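PDB 4PW1: DUF6836 domain-containing protein from Clostridium leptum, which is of unknown function but folds as a nine-stranded antiparallel beta sheet surrounded by alpha helices, in a two-chain assembly. Local coordinates for residues E212-S217 against Y223-N228; E137-D142 against M176-C181; N32-Q37 against F82-A87. All blocks are in the same frame, centred on the assembly; numbering follows the deposited sequence.

Interaction 1: E212-S217 against Y223-N228; sequences EFTSLS and YAMYSN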
loop_
_atom_site.group_PDB
_atom_site.type_symbol
_atom_site.label_atom_id
_atom_site.label_comp_id
_atom_site.label_asym_id
_atom_site.label_seq_id
_atom_site.Cartn_x
_atom_site.Cartn_y
_atom_site.Cartn_z
ATOM N N GLU B 212 -8.652 -10.177 -15.167
ATOM C CA GLU B 212 -9.135 -8.826 -15.222
ATOM C C GLU B 212 -7.963 -7.837 -15.058
ATOM O O GLU B 212 -7.047 -8.044 -14.253
ATOM C CB GLU B 212 -10.133 -8.649 -14.061
ATOM C CG GLU B 212 -10.687 -7.254 -13.873
ATOM C CD GLU B 212 -11.673 -7.152 -12.694
ATOM O OE1 GLU B 212 -11.497 -7.860 -11.664
ATOM O OE2 GLU B 212 -12.630 -6.345 -12.801
ATOM N N PHE B 213 -8.023 -6.739 -15.799
ATOM C CA PHE B 213 -7.040 -5.662 -15.697
ATOM C C PHE B 213 -7.638 -4.557 -14.793
ATOM O O PHE B 213 -8.633 -3.955 -15.147
ATOM C CB PHE B 213 -6.800 -5.156 -17.096
ATOM C CG PHE B 213 -6.050 -3.868 -17.198
ATOM C CD1 PHE B 213 -5.133 -3.471 -16.258
ATOM C CD2 PHE B 213 -6.261 -3.060 -18.293
ATOM C CE1 PHE B 213 -4.465 -2.264 -16.385
ATOM C CE2 PHE B 213 -5.596 -1.854 -18.433
ATOM C CZ PHE B 213 -4.686 -1.459 -17.481
ATOM N N THR B 214 -7.040 -4.308 -13.647
ATOM C CA THR B 214 -7.457 -3.165 -12.841
ATOM C C THR B 214 -6.243 -2.266 -12.626
ATOM O O THR B 214 -5.105 -2.647 -12.971
ATOM C CB THR B 214 -8.056 -3.586 -11.503
ATOM O OG1 THR B 214 -7.090 -4.322 -10.782
ATOM C CG2 THR B 214 -9.293 -4.403 -11.692
ATOM N N SER B 215 -6.474 -1.053 -12.137
ATOM C CA SER B 215 -5.364 -0.128 -12.015
ATOM C C SER B 215 -5.552 0.939 -10.951
ATOM O O SER B 215 -6.649 1.223 -10.534
ATOM C CB SER B 215 -5.124 0.546 -13.360
ATOM O OG SER B 215 -6.264 1.264 -13.726
ATOM N N LEU B 216 -4.443 1.520 -10.533
ATOM C CA LEU B 216 -4.462 2.730 -9.696
ATOM C C LEU B 216 -3.225 3.549 -10.052
ATOM O O LEU B 216 -2.304 3.054 -10.731
ATOM C CB LEU B 216 -4.474 2.352 -8.208
ATOM C CG LEU B 216 -3.313 1.522 -7.669
ATOM C CD1 LEU B 216 -2.006 2.309 -7.573
ATOM C CD2 LEU B 216 -3.682 0.950 -6.291
ATOM N N SER B 217 -3.223 4.792 -9.600
ATOM C CA SER B 217 -2.099 5.659 -9.784
ATOM C C SER B 217 -1.429 5.877 -8.459
ATOM O O SER B 217 -2.082 6.199 -7.415
ATOM C CB SER B 217 -2.520 6.970 -10.432
ATOM O OG SER B 217 -1.395 7.804 -10.652
ATOM N N TYR B 223 -0.190 1.626 -11.850
ATOM C CA TYR B 223 0.016 0.215 -11.445
ATOM C C TYR B 223 -1.082 -0.626 -12.074
ATOM O O TYR B 223 -2.248 -0.493 -11.746
ATOM C CB TYR B 223 -0.009 0.076 -9.922
ATOM C CG TYR B 223 1.257 0.529 -9.226
ATOM C CD1 TYR B 223 2.090 1.458 -9.771
ATOM C CD2 TYR B 223 1.573 0.066 -7.959
ATOM C CE1 TYR B 223 3.241 1.878 -9.122
ATOM C CE2 TYR B 223 2.713 0.486 -7.307
ATOM C CZ TYR B 223 3.553 1.371 -7.916
ATOM O OH TYR B 223 4.647 1.815 -7.264
ATOM N N ALA B 224 -0.699 -1.463 -13.023
ATOM C CA ALA B 224 -1.619 -2.346 -13.712
ATOM C C ALA B 224 -1.605 -3.675 -12.998
ATOM O O ALA B 224 -0.560 -4.310 -12.885
ATOM C CB ALA B 224 -1.164 -2.529 -15.135
HETATM N N MSE B 225 -2.757 -4.107 -12.530
HETATM C CA MSE B 225 -2.819 -5.187 -11.567
HETATM C C MSE B 225 -3.545 -6.351 -12.157
HETATM O O MSE B 225 -4.608 -6.218 -12.810
HETATM C CB MSE B 225 -3.530 -4.705 -10.287
HETATM C CG MSE B 225 -2.701 -3.601 -9.624
HETATM SE SE MSE B 225 -3.930 -2.466 -8.529
HETATM C CE MSE B 225 -5.204 -3.789 -7.958
ATOM N N TYR B 226 -2.994 -7.515 -11.909
ATOM C CA TYR B 226 -3.581 -8.739 -12.425
ATOM C C TYR B 226 -3.463 -9.795 -11.371
ATOM O O TYR B 226 -2.458 -9.850 -10.685
ATOM C CB TYR B 226 -2.802 -9.222 -13.651
ATOM C CG TYR B 226 -2.799 -8.230 -14.751
ATOM C CD1 TYR B 226 -1.830 -7.244 -14.810
ATOM C CD2 TYR B 226 -3.758 -8.270 -15.738
ATOM C CE1 TYR B 226 -1.842 -6.308 -15.815
ATOM C CE2 TYR B 226 -3.780 -7.332 -16.742
ATOM C CZ TYR B 226 -2.817 -6.337 -16.764
ATOM O OH TYR B 226 -2.793 -5.383 -17.761
ATOM N N SER B 227 -4.452 -10.664 -11.257
ATOM C CA SER B 227 -4.354 -11.747 -10.265
ATOM C C SER B 227 -5.205 -12.935 -10.647
ATOM O O SER B 227 -6.093 -12.816 -11.467
ATOM C CB SER B 227 -4.734 -11.227 -8.874
ATOM O OG SER B 227 -6.009 -10.672 -8.898
ATOM N N ASN B 228 -4.938 -14.094 -10.065
ATOM C CA ASN B 228 -5.795 -15.254 -10.323
ATOM C C ASN B 228 -6.388 -15.753 -9.024
ATOM O O ASN B 228 -6.016 -15.292 -7.948
ATOM C CB ASN B 228 -5.032 -16.353 -11.083
ATOM C CG ASN B 228 -3.968 -17.035 -10.240
ATOM O OD1 ASN B 228 -3.983 -16.999 -9.002
ATOM N ND2 ASN B 228 -3.011 -17.636 -10.916
HETATM O O HOH W 1 -6.865 -6.963 -11.457
#
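The beta hairpin of strands 214-218 and 221-227, at one edge of the nine-stranded antiparallel sheet as counted within the chain, is held by two hydrogen-bonded pairs, T214 with M225 and L216 with Y223; between them S215 and A224 form a non-hydrogen-bonded pair. The bonds from M225 N to T214 O and Y223 N to L216 O are both 2.8 Å, while those from T214 N to M225 O and L216 N to Y223 O are 3.2 Å. Beside the middle pair, CA of S215 makes a CA-H...O contact with Y223 O at 3.1 Å.

On the face carrying T214, L216, Y223 and M225, the selenomethionine M225 bends at its last torsion (chi3 33°) and brings CE to 3.4 Å from T214 OG1, and its SE meets L216 CD2 at 4.1 Å. L216 turns its other methyl, CD1, against CB of Y223. A water bridges the T214-M225 pair, 2.7 Å from T214 OG1 and donating to M225 O, which thus also accepts from T214 N.

On the face carrying S215 and A224, the F213 ring reaches in beside A224, CE1 touching A224 CB. It lies nearly parallel to the Y226 ring (12° between planes) but slid so far along that they barely overlap; Y226 OH sits over the rim of one F213 face, 3.4 Å from CD1. W136 and L132 of helix 122-141 meet the same phenyl ring.

Y226 OH is buried with no partner in the model, a probable cost of packing the two rings together, whereas the backbone pairing is regular.

Interaction 2: E137-D142 against M176-C181; sequences EKFLSD and MFFMRC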
loop_
_atom_site.group_PDB
_atom_site.type_symbol
_atom_site.label_atom_id
_atom_site.label_comp_id
_atom_site.label_asym_id
_atom_site.label_seq_id
_atom_site.Cartn_x
_atom_site.Cartn_y
_atom_site.Cartn_z
ATOM N N GLU B 137 -6.103 -4.795 -24.981
ATOM C CA GLU B 137 -7.094 -5.439 -25.833
ATOM C C GLU B 137 -6.427 -6.002 -27.071
ATOM O O GLU B 137 -6.782 -7.088 -27.512
ATOM C CB GLU B 137 -8.241 -4.483 -26.176
ATOM C CG GLU B 137 -9.141 -4.289 -24.969
ATOM C CD GLU B 137 -10.135 -3.164 -25.118
ATOM O OE1 GLU B 137 -10.563 -2.875 -26.257
ATOM O OE2 GLU B 137 -10.478 -2.555 -24.086
ATOM N N LYS B 138 -5.455 -5.281 -27.616
ATOM C CA LYS B 138 -4.712 -5.796 -28.758
ATOM C C LYS B 138 -3.963 -7.081 -28.336
ATOM O O LYS B 138 -3.998 -8.082 -29.034
ATOM C CB LYS B 138 -3.753 -4.739 -29.309
ATOM C CG LYS B 138 -2.920 -5.206 -30.499
ATOM C CD LYS B 138 -3.786 -5.806 -31.619
ATOM C CE LYS B 138 -3.004 -6.029 -32.907
ATOM N NZ LYS B 138 -1.820 -6.905 -32.681
ATOM N N PHE B 139 -3.306 -7.041 -27.181
ATOM C CA PHE B 139 -2.650 -8.223 -26.658
ATOM C C PHE B 139 -3.623 -9.393 -26.503
ATOM O O PHE B 139 -3.306 -10.513 -26.934
ATOM C CB PHE B 139 -1.926 -7.926 -25.341
ATOM C CG PHE B 139 -1.435 -9.153 -24.617
ATOM C CD1 PHE B 139 -0.242 -9.757 -24.979
ATOM C CD2 PHE B 139 -2.155 -9.692 -23.584
ATOM C CE1 PHE B 139 0.217 -10.889 -24.325
ATOM C CE2 PHE B 139 -1.700 -10.810 -22.916
ATOM C CZ PHE B 139 -0.510 -11.418 -23.288
ATOM N N LEU B 140 -4.788 -9.151 -25.906
ATOM C CA LEU B 140 -5.759 -10.229 -25.741
ATOM C C LEU B 140 -6.190 -10.837 -27.076
ATOM O O LEU B 140 -6.389 -12.049 -27.165
ATOM C CB LEU B 140 -7.006 -9.793 -24.994
ATOM C CG LEU B 140 -6.853 -9.313 -23.558
ATOM C CD1 LEU B 140 -8.211 -8.811 -23.063
ATOM C CD2 LEU B 140 -6.286 -10.385 -22.642
ATOM N N SER B 141 -6.300 -10.022 -28.117
ATOM C CA SER B 141 -6.672 -10.549 -29.434
ATOM C C SER B 141 -5.504 -11.265 -30.120
ATOM O O SER B 141 -5.733 -12.082 -30.997
ATOM C CB SER B 141 -7.180 -9.428 -30.365
ATOM O OG SER B 141 -6.068 -8.673 -30.850
ATOM N N ASP B 142 -4.266 -10.945 -29.751
ATOM C CA ASP B 142 -3.099 -11.536 -30.400
ATOM C C ASP B 142 -1.937 -11.662 -29.418
ATOM O O ASP B 142 -0.976 -10.869 -29.440
ATOM C CB ASP B 142 -2.716 -10.701 -31.609
ATOM C CG ASP B 142 -1.643 -11.362 -32.472
ATOM O OD1 ASP B 142 -1.275 -12.547 -32.237
ATOM O OD2 ASP B 142 -1.137 -10.681 -33.377
HETATM N N MSE B 176 6.175 -4.941 -25.826
HETATM C CA MSE B 176 7.534 -4.474 -25.600
HETATM C C MSE B 176 8.084 -5.061 -24.330
HETATM O O MSE B 176 9.266 -5.498 -24.269
HETATM C CB MSE B 176 7.631 -2.959 -25.465
HETATM C CG MSE B 176 7.350 -2.305 -26.806
HETATM SE SE MSE B 176 7.581 -0.337 -26.644
HETATM C CE MSE B 176 6.464 0.283 -25.106
ATOM N N PHE B 177 7.255 -5.069 -23.294
ATOM C CA PHE B 177 7.711 -5.590 -22.005
ATOM C C PHE B 177 7.968 -7.103 -22.088
ATOM O O PHE B 177 8.989 -7.581 -21.640
ATOM C CB PHE B 177 6.702 -5.288 -20.919
ATOM C CG PHE B 177 7.080 -5.865 -19.577
ATOM C CD1 PHE B 177 8.125 -5.328 -18.847
ATOM C CD2 PHE B 177 6.416 -6.971 -19.087
ATOM C CE1 PHE B 177 8.489 -5.884 -17.629
ATOM C CE2 PHE B 177 6.753 -7.525 -17.874
ATOM C CZ PHE B 177 7.792 -6.969 -17.145
ATOM N N PHE B 178 7.063 -7.863 -22.682
ATOM C CA PHE B 178 7.297 -9.320 -22.813
ATOM C C PHE B 178 8.522 -9.651 -23.646
ATOM O O PHE B 178 9.269 -10.594 -23.330
ATOM C CB PHE B 178 6.057 -10.027 -23.372
ATOM C CG PHE B 178 4.877 -9.960 -22.453
ATOM C CD1 PHE B 178 5.042 -10.048 -21.104
ATOM C CD2 PHE B 178 3.609 -9.770 -22.943
ATOM C CE1 PHE B 178 3.958 -9.945 -20.244
ATOM C CE2 PHE B 178 2.524 -9.707 -22.085
ATOM C CZ PHE B 178 2.702 -9.806 -20.748
HETATM N N MSE B 179 8.746 -8.880 -24.693
HETATM C CA MSE B 179 9.910 -9.115 -25.575
HETATM C C MSE B 179 11.178 -8.845 -24.800
HETATM O O MSE B 179 12.139 -9.593 -24.909
HETATM C CB MSE B 179 9.911 -8.180 -26.780
HETATM C CG MSE B 179 8.971 -8.659 -27.887
HETATM SE SE MSE B 179 8.663 -7.220 -29.228
HETATM C CE MSE B 179 10.543 -6.561 -29.227
ATOM N N ARG B 180 11.196 -7.779 -23.995
ATOM C CA ARG B 180 12.377 -7.526 -23.143
ATOM C C ARG B 180 12.618 -8.654 -22.141
ATOM O O ARG B 180 13.769 -9.129 -21.969
ATOM C CB ARG B 180 12.292 -6.181 -22.426
ATOM C CG ARG B 180 12.457 -5.000 -23.363
ATOM C CD ARG B 180 12.173 -3.711 -22.614
ATOM N NE ARG B 180 12.375 -2.520 -23.433
ATOM C CZ ARG B 180 13.545 -1.943 -23.676
ATOM N NH1 ARG B 180 14.681 -2.431 -23.192
ATOM N NH2 ARG B 180 13.581 -0.866 -24.446
ATOM N N CYS B 181 11.552 -9.124 -21.499
ATOM C CA CYS B 181 11.674 -10.263 -20.564
ATOM C C CYS B 181 12.269 -11.523 -21.221
ATOM O O CYS B 181 13.185 -12.151 -20.672
ATOM C CB CYS B 181 10.328 -10.590 -19.907
ATOM S SG CYS B 181 9.739 -9.318 -18.724
#
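F139 and F178 make the whole contact, ring against ring, with backbones far apart: their CA atoms, the nearest across the two helices, are 10.7 Å from each other. The closest atoms are F139 CE1 and F178 CE2 at 3.4 Å. CE2 reaches over to CZ of F139 as well (3.7 Å), so one corner of the F178 ring rests against the CE1-CZ side of its partner. The planes meet obliquely, at 48°, with centroids 5.3 Å apart.

Each ring gets there by a different first torsion. F139 sends CG opposite its own backbone N (chi1 170°), while F178 places CG opposite its carbonyl carbon (chi1 -65°), and the two side chains approach at about a right angle.

Around the pair, helix 198-210 supplies the next layer: V208 touches both phenylalanines, I204 packs on F178, and the W205 ring meets that of F139 with its plane nearly perpendicular. The 137-142 end is secured by its own polar bonds. K138 O accepts from D142 N and from S141 OG, the latter at 2.8 Å, as the chain leaves the helix at D142. D142 O also takes a hydrogen bond from Y175 OH, a direct polar tie to helix 173-190 one residue before the segment carrying F178.

The result is sparse helix-to-helix packing, in which two long aromatic side chains bridge the gap between the C-terminal end of helix 122-141 and helix 173-190, with helix 198-210 as a third partner: a small aromatic-aliphatic cluster among the helices that surround the sheet.

Interaction 3: N32-Q37 against F82-A87; sequences NLYTGQ and FLKDMA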
loop_
_atom_site.group_PDB
_atom_site.type_symbol
_atom_site.label_atom_id
_atom_site.label_comp_id
_atom_site.label_asym_id
_atom_site.label_seq_id
_atom_site.Cartn_x
_atom_site.Cartn_y
_atom_site.Cartn_z
ATOM N N ASN B 32 7.309 -5.679 1.185
ATOM C CA ASN B 32 6.608 -5.806 2.457
ATOM C C ASN B 32 7.403 -6.657 3.450
ATOM O O ASN B 32 7.154 -6.599 4.647
ATOM C CB ASN B 32 5.214 -6.419 2.263
ATOM C CG ASN B 32 5.282 -7.735 1.489
ATOM O OD1 ASN B 32 5.901 -7.812 0.418
ATOM N ND2 ASN B 32 4.673 -8.761 2.021
ATOM N N LEU B 33 8.331 -7.464 2.960
ATOM C CA LEU B 33 9.107 -8.342 3.834
ATOM C C LEU B 33 10.459 -7.757 4.167
ATOM O O LEU B 33 11.192 -8.340 4.929
ATOM C CB LEU B 33 9.284 -9.698 3.167
ATOM C CG LEU B 33 7.965 -10.404 2.829
ATOM C CD1 LEU B 33 8.247 -11.693 2.085
ATOM C CD2 LEU B 33 7.135 -10.706 4.079
ATOM N N TYR B 34 10.786 -6.595 3.595
ATOM C CA TYR B 34 12.061 -5.940 3.807
ATOM C C TYR B 34 12.062 -5.330 5.211
ATOM O O TYR B 34 11.094 -4.647 5.591
ATOM C CB TYR B 34 12.229 -4.844 2.772
ATOM C CG TYR B 34 13.497 -4.064 2.868
ATOM C CD1 TYR B 34 14.668 -4.535 2.268
ATOM C CD2 TYR B 34 13.548 -2.863 3.580
ATOM C CE1 TYR B 34 15.836 -3.838 2.379
ATOM C CE2 TYR B 34 14.710 -2.158 3.671
ATOM C CZ TYR B 34 15.848 -2.659 3.074
ATOM O OH TYR B 34 17.036 -1.975 3.180
ATOM N N THR B 35 13.099 -5.613 5.993
ATOM C CA THR B 35 13.151 -5.178 7.384
ATOM C C THR B 35 14.194 -4.110 7.588
ATOM O O THR B 35 14.176 -3.465 8.587
ATOM C CB THR B 35 13.514 -6.326 8.353
ATOM O OG1 THR B 35 14.851 -6.765 8.084
ATOM C CG2 THR B 35 12.558 -7.492 8.206
ATOM N N GLY B 36 15.138 -3.964 6.668
ATOM C CA GLY B 36 16.296 -3.111 6.906
ATOM C C GLY B 36 17.444 -3.770 7.674
ATOM O O GLY B 36 18.441 -3.145 7.872
ATOM N N GLN B 37 17.299 -5.021 8.088
ATOM C CA GLN B 37 18.384 -5.776 8.713
ATOM C C GLN B 37 19.140 -6.698 7.751
ATOM O O GLN B 37 20.083 -7.397 8.170
ATOM C CB GLN B 37 17.800 -6.607 9.853
ATOM C CG GLN B 37 17.093 -5.695 10.862
ATOM C CD GLN B 37 16.769 -6.390 12.160
ATOM O OE1 GLN B 37 17.028 -7.581 12.344
ATOM N NE2 GLN B 37 16.214 -5.636 13.083
ATOM N N PHE B 82 17.617 -8.428 -1.904
ATOM C CA PHE B 82 17.141 -7.126 -2.264
ATOM C C PHE B 82 18.263 -6.240 -2.754
ATOM O O PHE B 82 19.298 -6.113 -2.105
ATOM C CB PHE B 82 16.552 -6.413 -1.055
ATOM C CG PHE B 82 15.343 -7.057 -0.455
ATOM C CD1 PHE B 82 14.075 -6.724 -0.888
ATOM C CD2 PHE B 82 15.467 -7.953 0.608
ATOM C CE1 PHE B 82 12.973 -7.277 -0.292
ATOM C CE2 PHE B 82 14.352 -8.476 1.222
ATOM C CZ PHE B 82 13.108 -8.153 0.761
ATOM N N LEU B 83 17.997 -5.539 -3.857
ATOM C CA LEU B 83 18.802 -4.386 -4.291
ATOM C C LEU B 83 17.938 -3.163 -4.189
ATOM O O LEU B 83 16.988 -2.989 -4.976
ATOM C CB LEU B 83 19.209 -4.605 -5.726
ATOM C CG LEU B 83 20.067 -3.505 -6.311
ATOM C CD1 LEU B 83 21.446 -3.550 -5.692
ATOM C CD2 LEU B 83 20.156 -3.693 -7.820
ATOM N N LYS B 84 18.223 -2.330 -3.206
ATOM C CA LYS B 84 17.379 -1.195 -2.871
ATOM C C LYS B 84 18.003 0.116 -3.308
ATOM O O LYS B 84 19.081 0.474 -2.873
ATOM C CB LYS B 84 17.133 -1.114 -1.376
ATOM C CG LYS B 84 15.997 -0.144 -0.987
ATOM C CD LYS B 84 16.005 0.026 0.528
ATOM C CE LYS B 84 14.713 0.587 1.068
ATOM N NZ LYS B 84 14.463 1.919 0.520
ATOM N N ASP B 85 17.262 0.854 -4.135
ATOM C CA ASP B 85 17.624 2.203 -4.552
ATOM C C ASP B 85 19.073 2.330 -5.006
ATOM O O ASP B 85 19.783 3.228 -4.590
ATOM C CB ASP B 85 17.277 3.212 -3.451
ATOM C CG ASP B 85 15.788 3.375 -3.253
ATOM O OD1 ASP B 85 14.987 3.148 -4.199
ATOM O OD2 ASP B 85 15.403 3.766 -2.112
HETATM N N MSE B 86 19.501 1.479 -5.943
HETATM C CA MSE B 86 20.775 1.687 -6.586
HETATM C C MSE B 86 20.669 2.896 -7.520
HETATM O O MSE B 86 19.804 2.936 -8.416
HETATM C CB MSE B 86 21.233 0.444 -7.360
HETATM C CG MSE B 86 22.549 0.677 -8.021
HETATM SE SE MSE B 86 23.104 -0.938 -8.982
HETATM C CE MSE B 86 21.803 -1.103 -10.378
ATOM N N ALA B 87 21.569 3.867 -7.333
ATOM C CA ALA B 87 21.552 5.134 -8.049
ATOM C C ALA B 87 22.420 5.032 -9.269
ATOM O O ALA B 87 23.574 4.665 -9.161
ATOM C CB ALA B 87 22.050 6.307 -7.153
#
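An edge-to-face aromatic pair fastens the loop between strands 24-28 and 39-40 onto strand 80-89 of the sheet. Y34 presents the edge of its ring to the face of F82, with the planes at 81° and the centroids 5.1 Å apart. The atom that does the touching is Y34 CD1, which stands over the centre of the phenyl ring and comes within 3.8 Å of F82 CG. Y34 CB lies over the same ring as a CH-pi contact, 4.3 Å from its centroid, so both CB and the CD1 edge sit on it. Setting CG opposite the backbone N (chi1 179°) extends the Y34 side chain over F82 so that its hydroxyl end reaches K84.

Strand 80-89 runs third in the antiparallel sheet, after 39-40 and 74-76, and F82 and K84, two residues apart, both face the loop. K84 brings its methylene carbons across the far end of the tyrosine, CD lying 3.5 Å from Y34 OH and CE 3.8 Å from Y34 CE2. A bend at its last torsion (chi4 -62°) accompanies a salt bridge from K84 NZ to D85 OD2.

W31, just before the loop segment, meets both the Y34 and F82 rings and touches K84. T35 OG1 accepts from Q37 N at 3.0 Å in an ST turn, and G36 N, within this turn, lies above one face of the Y34 ring.

How the interactions relate
Following the chain from its N terminus, interaction 3 comes first: the loop at 32-37 meets strand 80-89, closing a loop of 44 residues that includes helix 44-58. Interaction 2 follows, joining the end of helix 122-141 to helix 173-190 across 33 residues, most of them in the unmodelled stretch 147-168. Interaction 1 closes last, over the shortest span, with five residues between its strands. The three are in series; none crosses or encloses another. Interactions 1 and 3 reach the same sheet, their centres about 24 Å apart, whereas interaction 2 ties helices together. Helix 122-141 links interactions 1 and 2, since it also packs on F213. Interactions 2 and 3 lie on opposite sides of the chain's centre.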